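Local coordinates for protein phosphoribosylaminoimidazole carboxylase, ATPase subunit (Thermotoga maritima, PDB 3AX6) that probably catalyses the ATP-dependent carboxylation of 5-aminoimidazole ribonucleotide by hydrogencarbonate to N5-carboxyaminoimidazole ribonucleotide in purine biosynthesis, at residues A[25-30]-A[40-45]; A[48-53]-A[71-76]; A[182-187]-A[231-236]; A[272-277]-A[292-297]. All blocks are in the same frame, centred on the assembly; numbering follows the deposited sequence.

Interaction 1 (A[25-30]-A[40-45]); sequences FYVIVL and QVADEQ
The phenol ring of Tyr26 lies over the side chain of Asp43 and meets Glu44 at its hydroxyl end. Ring and Asp43 carboxylate planes are only 18° apart, a stacked arrangement, and Asp43 CB sits 3.6 Å from the centroid of the Tyr26 ring, a CH-pi contact over one face. The Glu44 carboxylate is turned steeply instead, 74° from the ring plane, and brings OE2 into that plane at the edge, where Tyr26 OH donates to Glu44 OE2 over a very short 2.5 Å. With CG anti to the backbone N (chi1 -172°), Tyr26 swings its ring toward segment 40-45. An alanine at Tyr26 would remove ring and hydroxyl together, and would probably uncover the flank of Asp43 and leave Glu44 OE2 without this donor.

Asp43 also turns to the backbone: Val27 N donates to Asp43 OD2 at 2.9 Å, almost straight, reaching the anti side of the carboxylate and well out of its plane. In return Asp43 N donates to Val27 O at 3.0 Å. Beyond this, parallel bridges pair Ile28 with Glu44 and Val29 with Gln45, Val29 N donating to Glu44 O at 2.9 Å. On the side facing helix 11-22, Ala42 CB rests between Val27 CG1 and Val29 CG2, 3.7 Å from each.

These are neighbouring strands of the parallel Rossmann-like sheet, joined through helix 37-41 as a beta-alpha-beta crossover. Lys21 probably offsets the charge of Asp43, with which it forms a salt bridge at OD2, while Lys3 meets the Tyr26 ring in a cation-pi contact.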
loop_
_atom_site.group_PDB
_atom_site.type_symbol
_atom_site.label_atom_id
_atom_site.label_comp_id
_atom_site.label_asym_id
_atom_site.label_seq_id
_atom_site.Cartn_x
_atom_site.Cartn_y
_atom_site.Cartn_z
ATOM N N PHE A 25 10.592 -7.310 8.161
ATOM C CA PHE A 25 11.900 -7.782 7.761
ATOM C C PHE A 25 12.902 -6.656 7.566
ATOM O O PHE A 25 12.535 -5.503 7.344
ATOM C CB PHE A 25 11.781 -8.601 6.475
ATOM C CG PHE A 25 11.009 -9.871 6.642
ATOM C CD1 PHE A 25 11.499 -10.895 7.445
ATOM C CD2 PHE A 25 9.784 -10.045 6.009
ATOM C CE1 PHE A 25 10.778 -12.076 7.613
ATOM C CE2 PHE A 25 9.059 -11.217 6.172
ATOM C CZ PHE A 25 9.557 -12.236 6.976
ATOM N N TYR A 26 14.177 -7.005 7.660
ATOM C CA TYR A 26 15.253 -6.047 7.477
ATOM C C TYR A 26 15.676 -6.231 6.025
ATOM O O TYR A 26 15.891 -7.360 5.591
ATOM C CB TYR A 26 16.419 -6.394 8.402
ATOM C CG TYR A 26 17.520 -5.364 8.435
ATOM C CD1 TYR A 26 17.458 -4.283 9.309
ATOM C CD2 TYR A 26 18.638 -5.482 7.612
ATOM C CE1 TYR A 26 18.484 -3.348 9.374
ATOM C CE2 TYR A 26 19.674 -4.546 7.667
ATOM C CZ TYR A 26 19.588 -3.485 8.553
ATOM O OH TYR A 26 20.607 -2.572 8.644
ATOM N N VAL A 27 15.791 -5.141 5.268
ATOM C CA VAL A 27 16.181 -5.263 3.867
ATOM C C VAL A 27 17.433 -4.516 3.453
ATOM O O VAL A 27 17.620 -3.340 3.765
ATOM C CB VAL A 27 15.055 -4.818 2.918
ATOM C CG1 VAL A 27 14.636 -3.399 3.240
ATOM C CG2 VAL A 27 15.535 -4.898 1.473
ATOM N N ILE A 28 18.289 -5.228 2.736
ATOM C CA ILE A 28 19.523 -4.674 2.223
ATOM C C ILE A 28 19.421 -4.778 0.695
ATOM O O ILE A 28 19.235 -5.870 0.148
ATOM C CB ILE A 28 20.757 -5.449 2.802
ATOM C CG1 ILE A 28 21.913 -5.466 1.801
ATOM C CG2 ILE A 28 20.356 -6.853 3.208
ATOM C CD1 ILE A 28 22.542 -4.116 1.560
ATOM N N VAL A 29 19.502 -3.624 0.028
ATOM C CA VAL A 29 19.406 -3.525 -1.433
ATOM C C VAL A 29 20.768 -3.367 -2.137
ATOM O O VAL A 29 21.649 -2.650 -1.664
ATOM C CB VAL A 29 18.493 -2.317 -1.844
ATOM C CG1 VAL A 29 18.638 -2.017 -3.325
ATOM C CG2 VAL A 29 17.040 -2.611 -1.510
ATOM N N LEU A 30 20.926 -4.050 -3.267
ATOM C CA LEU A 30 22.149 -3.966 -4.052
ATOM C C LEU A 30 21.779 -3.399 -5.414
ATOM O O LEU A 30 20.970 -3.980 -6.139
ATOM C CB LEU A 30 22.802 -5.342 -4.212
ATOM C CG LEU A 30 24.101 -5.390 -5.037
ATOM C CD1 LEU A 30 24.859 -6.670 -4.711
ATOM C CD2 LEU A 30 23.796 -5.315 -6.549
ATOM N N GLN A 40 16.676 3.858 -1.116
ATOM C CA GLN A 40 16.202 4.980 -0.318
ATOM C C GLN A 40 15.215 4.599 0.795
ATOM O O GLN A 40 15.172 5.254 1.839
ATOM C CB GLN A 40 15.555 6.019 -1.222
ATOM C CG GLN A 40 16.534 6.774 -2.085
ATOM C CD GLN A 40 15.862 7.879 -2.864
ATOM O OE1 GLN A 40 15.005 7.623 -3.713
ATOM N NE2 GLN A 40 16.240 9.118 -2.577
ATOM N N VAL A 41 14.427 3.550 0.573
ATOM C CA VAL A 41 13.451 3.121 1.567
ATOM C C VAL A 41 13.827 1.803 2.247
ATOM O O VAL A 41 13.062 1.259 3.051
ATOM C CB VAL A 41 12.039 3.009 0.941
ATOM C CG1 VAL A 41 11.617 4.374 0.410
ATOM C CG2 VAL A 41 12.027 1.975 -0.185
ATOM N N ALA A 42 15.017 1.303 1.925
ATOM C CA ALA A 42 15.518 0.071 2.516
ATOM C C ALA A 42 16.305 0.452 3.767
ATOM O O ALA A 42 16.350 1.626 4.141
ATOM C CB ALA A 42 16.421 -0.665 1.523
ATOM N N ASP A 43 16.917 -0.531 4.415
ATOM C CA ASP A 43 17.700 -0.271 5.620
ATOM C C ASP A 43 19.147 0.053 5.244
ATOM O O ASP A 43 19.799 0.870 5.884
ATOM C CB ASP A 43 17.659 -1.492 6.539
ATOM C CG ASP A 43 16.272 -1.769 7.073
ATOM O OD1 ASP A 43 15.920 -1.203 8.133
ATOM O OD2 ASP A 43 15.528 -2.539 6.423
ATOM N N GLU A 44 19.631 -0.601 4.193
ATOM C CA GLU A 44 20.989 -0.413 3.701
ATOM C C GLU A 44 21.024 -0.666 2.202
ATOM O O GLU A 44 20.148 -1.337 1.656
ATOM C CB GLU A 44 21.943 -1.415 4.341
ATOM C CG GLU A 44 22.147 -1.310 5.827
ATOM C CD GLU A 44 23.005 -2.451 6.328
ATOM O OE1 GLU A 44 24.024 -2.744 5.673
ATOM O OE2 GLU A 44 22.669 -3.054 7.367
ATOM N N GLN A 45 22.046 -0.126 1.547
ATOM C CA GLN A 45 22.241 -0.345 0.125
ATOM C C GLN A 45 23.714 -0.586 -0.105
ATOM O O GLN A 45 24.559 0.032 0.536
ATOM C CB GLN A 45 21.820 0.851 -0.730
ATOM C CG GLN A 45 21.840 0.481 -2.218
ATOM C CD GLN A 45 21.618 1.646 -3.169
ATOM O OE1 GLN A 45 20.707 2.453 -2.995
ATOM N NE2 GLN A 45 22.444 1.716 -4.204
#

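Interaction 2 (A[48-53]-A[71-76])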
loop_
_atom_site.group_PDB
_atom_site.type_symbol
_atom_site.label_atom_id
_atom_site.label_comp_id
_atom_site.label_asym_id
_atom_site.label_seq_id
_atom_site.Cartn_x
_atom_site.Cartn_y
_atom_site.Cartn_z
ATOM N N ALA A 48 26.799 -1.264 -6.032
ATOM C CA ALA A 48 27.555 -2.191 -6.862
ATOM C C ALA A 48 26.744 -2.738 -8.023
ATOM O O ALA A 48 25.522 -2.844 -7.947
ATOM C CB ALA A 48 28.069 -3.343 -6.010
ATOM N N GLY A 49 27.451 -3.100 -9.090
ATOM C CA GLY A 49 26.817 -3.640 -10.275
ATOM C C GLY A 49 26.311 -5.062 -10.130
ATOM O O GLY A 49 26.738 -5.812 -9.252
ATOM N N PHE A 50 25.399 -5.428 -11.021
ATOM C CA PHE A 50 24.778 -6.742 -11.025
ATOM C C PHE A 50 25.704 -7.855 -11.484
ATOM O O PHE A 50 25.284 -9.000 -11.635
ATOM C CB PHE A 50 23.524 -6.696 -11.899
ATOM C CG PHE A 50 22.568 -5.598 -11.516
ATOM C CD1 PHE A 50 22.103 -4.698 -12.467
ATOM C CD2 PHE A 50 22.151 -5.449 -10.194
ATOM C CE1 PHE A 50 21.237 -3.669 -12.104
ATOM C CE2 PHE A 50 21.286 -4.424 -9.822
ATOM C CZ PHE A 50 20.829 -3.535 -10.775
ATOM N N PHE A 51 26.967 -7.521 -11.711
ATOM C CA PHE A 51 27.938 -8.521 -12.133
ATOM C C PHE A 51 29.201 -8.408 -11.301
ATOM O O PHE A 51 30.251 -8.926 -11.672
ATOM C CB PHE A 51 28.230 -8.383 -13.629
ATOM C CG PHE A 51 27.166 -8.988 -14.492
ATOM C CD1 PHE A 51 27.137 -10.359 -14.717
ATOM C CD2 PHE A 51 26.133 -8.206 -14.998
ATOM C CE1 PHE A 51 26.090 -10.947 -15.427
ATOM C CE2 PHE A 51 25.078 -8.781 -15.710
ATOM C CZ PHE A 51 25.056 -10.157 -15.924
ATOM N N ASP A 52 29.079 -7.723 -10.164
ATOM C CA ASP A 52 30.193 -7.562 -9.244
ATOM C C ASP A 52 30.183 -8.764 -8.306
ATOM O O ASP A 52 29.716 -8.690 -7.170
ATOM C CB ASP A 52 30.058 -6.276 -8.432
ATOM C CG ASP A 52 31.244 -6.042 -7.516
ATOM O OD1 ASP A 52 31.716 -7.011 -6.888
ATOM O OD2 ASP A 52 31.702 -4.887 -7.412
ATOM N N SER A 53 30.698 -9.872 -8.819
ATOM C CA SER A 53 30.782 -11.131 -8.099
ATOM C C SER A 53 30.925 -10.993 -6.579
ATOM O O SER A 53 30.010 -11.312 -5.821
ATOM C CB SER A 53 31.953 -11.936 -8.662
ATOM O OG SER A 53 32.122 -13.158 -7.974
ATOM N N GLU A 71 16.475 -9.788 -14.283
ATOM C CA GLU A 71 17.140 -11.017 -14.690
ATOM C C GLU A 71 18.604 -10.862 -15.062
ATOM O O GLU A 71 19.399 -11.774 -14.853
ATOM C CB GLU A 71 16.386 -11.662 -15.856
ATOM C CG GLU A 71 14.990 -12.162 -15.494
ATOM C CD GLU A 71 13.904 -11.135 -15.755
ATOM O OE1 GLU A 71 14.062 -9.972 -15.319
ATOM O OE2 GLU A 71 12.888 -11.496 -16.393
ATOM N N HIS A 72 18.959 -9.711 -15.616
ATOM C CA HIS A 72 20.337 -9.458 -16.019
ATOM C C HIS A 72 21.226 -9.321 -14.799
ATOM O O HIS A 72 21.617 -8.214 -14.427
ATOM C CB HIS A 72 20.425 -8.177 -16.852
ATOM C CG HIS A 72 19.501 -8.158 -18.028
ATOM N ND1 HIS A 72 18.129 -8.223 -17.898
ATOM C CD2 HIS A 72 19.750 -8.091 -19.358
ATOM C CE1 HIS A 72 17.573 -8.196 -19.097
ATOM N NE2 HIS A 72 18.535 -8.116 -20.000
ATOM N N ILE A 73 21.544 -10.448 -14.174
ATOM C CA ILE A 73 22.395 -10.439 -12.990
ATOM C C ILE A 73 23.380 -11.590 -13.071
ATOM O O ILE A 73 23.211 -12.507 -13.874
ATOM C CB ILE A 73 21.564 -10.582 -11.699
ATOM C CG1 ILE A 73 20.829 -11.926 -11.688
ATOM C CG2 ILE A 73 20.575 -9.454 -11.603
ATOM C CD1 ILE A 73 19.907 -12.102 -10.495
ATOM N N ASP A 74 24.413 -11.536 -12.243
ATOM C CA ASP A 74 25.418 -12.586 -12.224
ATOM C C ASP A 74 24.760 -13.865 -11.719
ATOM O O ASP A 74 24.855 -14.206 -10.538
ATOM C CB ASP A 74 26.563 -12.186 -11.299
ATOM C CG ASP A 74 27.731 -13.129 -11.387
ATOM O OD1 ASP A 74 27.608 -14.177 -12.057
ATOM O OD2 ASP A 74 28.772 -12.824 -10.775
ATOM N N VAL A 75 24.089 -14.571 -12.619
ATOM C CA VAL A 75 23.401 -15.795 -12.251
ATOM C C VAL A 75 24.352 -16.915 -11.834
ATOM O O VAL A 75 24.036 -17.704 -10.945
ATOM C CB VAL A 75 22.485 -16.281 -13.413
ATOM C CG1 VAL A 75 23.290 -16.423 -14.692
ATOM C CG2 VAL A 75 21.833 -17.613 -13.050
ATOM N N GLN A 76 25.522 -16.980 -12.465
ATOM C CA GLN A 76 26.485 -18.031 -12.151
ATOM C C GLN A 76 27.050 -17.943 -10.735
ATOM O O GLN A 76 27.236 -18.970 -10.077
ATOM C CB GLN A 76 27.622 -18.044 -13.177
ATOM C CG GLN A 76 27.194 -18.484 -14.585
ATOM C CD GLN A 76 26.589 -19.887 -14.628
ATOM O OE1 GLN A 76 27.228 -20.873 -14.245
ATOM N NE2 GLN A 76 25.353 -19.980 -15.105
HETATM O O HOH W 1 30.700 -11.565 -12.959
#
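Phe50 and Asp74 meet through a backbone hydrogen bond that joins the two turns: Asp74 N donates to Phe50 O over 2.7 Å. The donor stands nearly on the line of the C=O bond (174° at the oxygen), although the N-H itself is bent to 138°. The same carbonyl receives a longer CA-H...O contact, 3.5 Å from Ile73 CA to Phe50 O, so one oxygen faces two successive residues of segment 71-76.

The van der Waals contacts centre on the Phe51 ring, which lies across the peptide linking Ile73 to Asp74, with Asp74 N 3.6 Å above the ring plane, toward the rim, and Phe51 CZ 3.6 Å from Ile73 C. Phe51 CG lies anti to the carbonyl carbon (chi1 -79°), which folds the ring back over the neighbouring turn. Phe50 contributes mainly CB, 4.0 Å from Ile73 CG2, while its ring runs on toward Leu30 and Ile7.

One water completes the polar contacts, donating to Phe51 O at 3.0 Å and to Asp74 OD2 at 3.2 Å. Asp74 OD1 is used differently, as acceptor from Thr77 N.

Asp52 and Asp74 are both N-caps, Asp52 through Arg55 N, and each centres an inverse gamma turn. The contact thus joins the starts of helices 53-61 and 75-83, at the strand-to-helix connections of a Rossmann-like preATP-grasp domain, with the His72 side chain about 9 Å from bound ADP.

Interaction 3 (A[182-187]-A[231-236]); sequences VARNEK and VVEALE
Arg184 keeps its chain fully extended, chi1 to chi3 all near 180°, and this carries the guanidinium along the helix from Val232 to Glu236. Glu233 instead bends at chi2 (-77°), curling a carboxylate that starts away from the strand back toward it. The two groups cross at about a right angle, their planes 72° apart, and Arg184 NE reaches Glu233 OE2 at 3.4 Å near the guanidinium plane, a salt bridge whose hydrogen bond is weak. Over one face of the guanidinium lies the backbone of Glu236, its CA 3.6 Å from Arg184 CZ. The aliphatic part of the arginine packs on Val232, with Arg184 CB 3.5 Å from Val232 CG2. Two residues earlier in the strand, Val182 CG2 meets Val232 CG1 at 3.3 Å, an unusually tight contact. Arg184 NH1 bonds Gly237 O, just past the helix. A methionine in place of Arg184 would probably leave Glu233 without its positive mate and Gly237 O without the NH1 donor.

Glu236, with positive phi, is C-prime in the Schellman motif ending helix 218-235, where the guanidinium lies. That helix packs on the antiparallel ATP-grasp sheet, its axis 9.1 Å from that of strand 182-184, and Val232 also touches Phe241 of strand 239-248.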
loop_
_atom_site.group_PDB
_atom_site.type_symbol
_atom_site.label_atom_id
_atom_site.label_comp_id
_atom_site.label_asym_id
_atom_site.label_seq_id
_atom_site.Cartn_x
_atom_site.Cartn_y
_atom_site.Cartn_z
ATOM N N VAL A 182 1.451 -16.333 -10.381
ATOM C CA VAL A 182 1.298 -17.514 -9.546
ATOM C C VAL A 182 2.508 -17.611 -8.598
ATOM O O VAL A 182 3.669 -17.546 -9.012
ATOM C CB VAL A 182 1.105 -18.798 -10.409
ATOM C CG1 VAL A 182 2.030 -18.785 -11.591
ATOM C CG2 VAL A 182 1.341 -20.036 -9.564
ATOM N N ALA A 183 2.228 -17.714 -7.306
ATOM C CA ALA A 183 3.293 -17.791 -6.322
ATOM C C ALA A 183 3.356 -19.185 -5.730
ATOM O O ALA A 183 2.338 -19.881 -5.636
ATOM C CB ALA A 183 3.058 -16.772 -5.222
ATOM N N ARG A 184 4.555 -19.589 -5.328
ATOM C CA ARG A 184 4.751 -20.901 -4.741
ATOM C C ARG A 184 5.811 -20.851 -3.644
ATOM O O ARG A 184 6.820 -20.150 -3.770
ATOM C CB ARG A 184 5.158 -21.907 -5.830
ATOM C CG ARG A 184 5.392 -23.328 -5.334
ATOM C CD ARG A 184 5.673 -24.278 -6.503
ATOM N NE ARG A 184 5.942 -25.659 -6.088
ATOM C CZ ARG A 184 7.048 -26.059 -5.460
ATOM N NH1 ARG A 184 8.009 -25.188 -5.161
ATOM N NH2 ARG A 184 7.202 -27.336 -5.143
ATOM N N ASN A 185 5.545 -21.608 -2.579
ATOM C CA ASN A 185 6.399 -21.775 -1.394
ATOM C C ASN A 185 7.372 -22.906 -1.634
ATOM O O ASN A 185 7.217 -23.669 -2.580
ATOM C CB ASN A 185 5.566 -22.221 -0.193
ATOM C CG ASN A 185 5.131 -21.089 0.653
ATOM O OD1 ASN A 185 4.393 -21.276 1.620
ATOM N ND2 ASN A 185 5.588 -19.889 0.310
ATOM N N GLU A 186 8.350 -23.039 -0.747
ATOM C CA GLU A 186 9.283 -24.143 -0.859
ATOM C C GLU A 186 8.528 -25.365 -0.325
ATOM O O GLU A 186 8.809 -26.498 -0.708
ATOM C CB GLU A 186 10.547 -23.885 -0.041
ATOM C CG GLU A 186 11.666 -24.860 -0.358
ATOM C CD GLU A 186 13.037 -24.312 -0.013
ATOM O OE1 GLU A 186 14.047 -24.959 -0.359
ATOM O OE2 GLU A 186 13.108 -23.229 0.605
ATOM N N LYS A 187 7.551 -25.112 0.547
ATOM C CA LYS A 187 6.715 -26.167 1.124
ATOM C C LYS A 187 5.813 -26.758 0.046
ATOM O O LYS A 187 5.259 -27.845 0.209
ATOM C CB LYS A 187 5.832 -25.606 2.247
ATOM C CG LYS A 187 6.494 -25.489 3.612
ATOM C CD LYS A 187 5.560 -24.808 4.611
ATOM C CE LYS A 187 5.987 -25.050 6.049
ATOM N NZ LYS A 187 7.397 -24.652 6.301
ATOM N N VAL A 231 3.277 -24.662 -14.644
ATOM C CA VAL A 231 4.601 -24.136 -14.983
ATOM C C VAL A 231 5.453 -23.972 -13.724
ATOM O O VAL A 231 6.572 -24.478 -13.641
ATOM C CB VAL A 231 4.522 -22.760 -15.677
ATOM C CG1 VAL A 231 5.918 -22.153 -15.762
ATOM C CG2 VAL A 231 3.926 -22.900 -17.068
ATOM N N VAL A 232 4.912 -23.265 -12.741
ATOM C CA VAL A 232 5.633 -23.039 -11.507
ATOM C C VAL A 232 5.817 -24.356 -10.748
ATOM O O VAL A 232 6.796 -24.524 -10.018
ATOM C CB VAL A 232 4.905 -21.985 -10.635
ATOM C CG1 VAL A 232 3.464 -22.393 -10.424
ATOM C CG2 VAL A 232 5.614 -21.827 -9.300
ATOM N N GLU A 233 4.893 -25.296 -10.937
ATOM C CA GLU A 233 4.999 -26.590 -10.270
ATOM C C GLU A 233 6.150 -27.392 -10.871
ATOM O O GLU A 233 6.920 -28.027 -10.149
ATOM C CB GLU A 233 3.702 -27.393 -10.414
ATOM C CG GLU A 233 2.557 -26.965 -9.504
ATOM C CD GLU A 233 2.719 -27.432 -8.065
ATOM O OE1 GLU A 233 1.716 -27.401 -7.320
ATOM O OE2 GLU A 233 3.839 -27.822 -7.675
ATOM N N ALA A 234 6.269 -27.359 -12.194
ATOM C CA ALA A 234 7.339 -28.085 -12.873
ATOM C C ALA A 234 8.677 -27.491 -12.462
ATOM O O ALA A 234 9.648 -28.207 -12.235
ATOM C CB ALA A 234 7.165 -27.992 -14.384
ATOM N N LEU A 235 8.724 -26.171 -12.372
ATOM C CA LEU A 235 9.942 -25.485 -11.971
ATOM C C LEU A 235 10.219 -25.699 -10.490
ATOM O O LEU A 235 11.355 -25.533 -10.047
ATOM C CB LEU A 235 9.831 -23.966 -12.203
ATOM C CG LEU A 235 10.075 -23.300 -13.559
ATOM C CD1 LEU A 235 11.342 -23.865 -14.173
ATOM C CD2 LEU A 235 8.905 -23.526 -14.469
ATOM N N GLU A 236 9.187 -26.071 -9.731
ATOM C CA GLU A 236 9.327 -26.222 -8.278
ATOM C C GLU A 236 9.755 -24.830 -7.825
ATOM O O GLU A 236 10.583 -24.657 -6.926
ATOM C CB GLU A 236 10.408 -27.245 -7.922
ATOM C CG GLU A 236 9.920 -28.682 -7.876
ATOM C CD GLU A 236 11.053 -29.666 -7.655
ATOM O OE1 GLU A 236 10.768 -30.849 -7.387
ATOM O OE2 GLU A 236 12.232 -29.257 -7.757
#

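Interaction 4 (A[272-277]-A[292-297])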
loop_
_atom_site.group_PDB
_atom_site.type_symbol
_atom_site.label_atom_id
_atom_site.label_comp_id
_atom_site.label_asym_id
_atom_site.label_seq_id
_atom_site.Cartn_x
_atom_site.Cartn_y
_atom_site.Cartn_z
ATOM N N ALA A 272 -6.827 -4.291 -6.570
ATOM C CA ALA A 272 -8.018 -5.136 -6.666
ATOM C C ALA A 272 -8.020 -6.517 -6.033
ATOM O O ALA A 272 -9.014 -7.243 -6.131
ATOM C CB ALA A 272 -8.403 -5.266 -8.126
ATOM N N CYS A 273 -6.920 -6.899 -5.404
ATOM C CA CYS A 273 -6.849 -8.209 -4.784
ATOM C C CYS A 273 -6.542 -8.074 -3.305
ATOM O O CYS A 273 -6.029 -7.050 -2.859
ATOM C CB CYS A 273 -5.785 -9.070 -5.471
ATOM S SG CYS A 273 -6.237 -9.630 -7.140
ATOM N N VAL A 274 -6.881 -9.108 -2.548
ATOM C CA VAL A 274 -6.646 -9.099 -1.120
ATOM C C VAL A 274 -5.157 -8.888 -0.827
ATOM O O VAL A 274 -4.797 -7.956 -0.106
ATOM C CB VAL A 274 -7.163 -10.406 -0.484
ATOM C CG1 VAL A 274 -6.839 -10.433 1.010
ATOM C CG2 VAL A 274 -8.671 -10.515 -0.703
ATOM N N THR A 275 -4.297 -9.740 -1.385
ATOM C CA THR A 275 -2.861 -9.594 -1.174
ATOM C C THR A 275 -2.123 -9.293 -2.478
ATOM O O THR A 275 -2.256 -10.006 -3.478
ATOM C CB THR A 275 -2.229 -10.844 -0.469
ATOM O OG1 THR A 275 -1.209 -11.410 -1.292
ATOM C CG2 THR A 275 -3.260 -11.873 -0.164
ATOM N N SER A 276 -1.351 -8.214 -2.465
ATOM C CA SER A 276 -0.610 -7.796 -3.648
ATOM C C SER A 276 0.509 -8.771 -4.020
ATOM O O SER A 276 1.012 -9.519 -3.173
ATOM C CB SER A 276 -0.008 -6.408 -3.436
ATOM O OG SER A 276 1.182 -6.498 -2.679
ATOM N N GLN A 277 0.904 -8.729 -5.288
ATOM C CA GLN A 277 1.951 -9.601 -5.800
ATOM C C GLN A 277 3.267 -9.417 -5.051
ATOM O O GLN A 277 4.064 -10.348 -4.959
ATOM C CB GLN A 277 2.168 -9.350 -7.297
ATOM C CG GLN A 277 2.859 -8.034 -7.632
ATOM C CD GLN A 277 3.251 -7.958 -9.095
ATOM O OE1 GLN A 277 3.625 -8.968 -9.696
ATOM N NE2 GLN A 277 3.184 -6.764 -9.673
ATOM N N SER A 292 -4.398 -14.797 0.358
ATOM C CA SER A 292 -5.521 -14.909 -0.566
ATOM C C SER A 292 -5.357 -14.086 -1.841
ATOM O O SER A 292 -4.915 -12.941 -1.792
ATOM C CB SER A 292 -6.805 -14.474 0.126
ATOM O OG SER A 292 -7.780 -14.144 -0.839
ATOM N N THR A 293 -5.734 -14.658 -2.982
ATOM C CA THR A 293 -5.630 -13.935 -4.243
ATOM C C THR A 293 -6.997 -13.480 -4.739
ATOM O O THR A 293 -7.152 -13.180 -5.924
ATOM C CB THR A 293 -5.026 -14.806 -5.359
ATOM O OG1 THR A 293 -5.911 -15.904 -5.625
ATOM C CG2 THR A 293 -3.635 -15.320 -4.964
ATOM N N GLU A 294 -7.982 -13.428 -3.842
ATOM C CA GLU A 294 -9.345 -13.037 -4.211
ATOM C C GLU A 294 -9.411 -11.667 -4.886
ATOM O O GLU A 294 -8.781 -10.718 -4.435
ATOM C CB GLU A 294 -10.253 -13.053 -2.970
ATOM C CG GLU A 294 -11.737 -12.788 -3.259
ATOM C CD GLU A 294 -12.602 -12.747 -1.995
ATOM O OE1 GLU A 294 -13.809 -12.436 -2.110
ATOM O OE2 GLU A 294 -12.084 -13.025 -0.889
ATOM N N LEU A 295 -10.157 -11.582 -5.985
ATOM C CA LEU A 295 -10.313 -10.326 -6.710
ATOM C C LEU A 295 -11.514 -9.621 -6.105
ATOM O O LEU A 295 -12.643 -10.103 -6.218
ATOM C CB LEU A 295 -10.555 -10.580 -8.198
ATOM C CG LEU A 295 -10.696 -9.344 -9.095
ATOM C CD1 LEU A 295 -9.366 -8.635 -9.221
ATOM C CD2 LEU A 295 -11.171 -9.763 -10.473
ATOM N N LEU A 296 -11.268 -8.484 -5.461
ATOM C CA LEU A 296 -12.322 -7.727 -4.807
ATOM C C LEU A 296 -13.157 -6.900 -5.780
ATOM O O LEU A 296 -14.343 -6.663 -5.549
ATOM C CB LEU A 296 -11.714 -6.802 -3.748
ATOM C CG LEU A 296 -10.911 -7.453 -2.621
ATOM C CD1 LEU A 296 -10.301 -6.368 -1.742
ATOM C CD2 LEU A 296 -11.814 -8.365 -1.795
ATOM N N ILE A 297 -12.543 -6.463 -6.870
ATOM C CA ILE A 297 -13.247 -5.643 -7.846
ATOM C C ILE A 297 -12.435 -5.590 -9.126
ATOM O O ILE A 297 -11.213 -5.556 -9.073
ATOM C CB ILE A 297 -13.415 -4.191 -7.309
ATOM C CG1 ILE A 297 -14.187 -3.331 -8.305
ATOM C CG2 ILE A 297 -12.041 -3.560 -7.075
ATOM C CD1 ILE A 297 -14.620 -1.997 -7.718
#
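Ala272 and Leu296 form the close end of the contact: Leu296 N donates to Ala272 O at 2.7 Å, the donor tilted 20° from the carbonyl plane. Ala272 CB is wedged between backbone and side chains, 3.0 Å from Ile297 O and 3.7 Å from Leu295 CD1. The latter methyl also reaches Cys273 SG, at 3.9 Å, since Leu295 CG stands anti to its backbone N (chi1 -178°) and its chain then folds back over Ala272. On the far flank Val274 CG2 meets Leu296 CD2 at 4.0 Å.

The two segments run in nearly opposite directions, 169° apart, yet they share a single bridge, Cys273 with Leu295, whose CA atoms are 4.5 Å apart. Val274 N donates to Glu294 O at 3.1 Å, in the carbonyl plane. These irregular connections flank helix 277-285: Ser276 N-caps it, bonding Glu279 N, and segment 292-297 leads from it toward strand 299-305.

Toward the partly exposed side chains of Ser292 and Glu294 the contact is looser, resting on van der Waals touches. Ser292 OG accepts from Glu294 N at 3.1 Å, making an ST turn, so the hydroxyl holds its own loop in shape and merely touches Val274 CG2. The Glu294 chain is extended and touches Val274 through CB alone, while its carboxylate makes a long, weak ion pair with Arg352 of the second subunit. Val274 packs on Val350 of that subunit, and Leu296 on its Ile297.

How the interactions relate
From the N terminus, interaction 1 closes the short connection between strands 26-31 and 44-47. Interaction 2 follows at once, spanning helix 53-61 and strand 65-68, and the two touch, Leu30 CD2 lying 3.3 Å from Ala48 O, within the preATP-grasp domain. Interaction 3 closes the longest loop, 43 residues between its segments, tying a strand to a helix of the ATP-grasp domain; interaction 4 closes the loop holding helix 277-285. All four are in series, none nested or crossed. Interactions 3 and 4 come within about 7 Å at their nearest atoms, whereas the centres of interactions 2 and 4 are 33 Å apart. Interactions 1, 3 and 4 reach the second subunit, interaction 3 through Lys187.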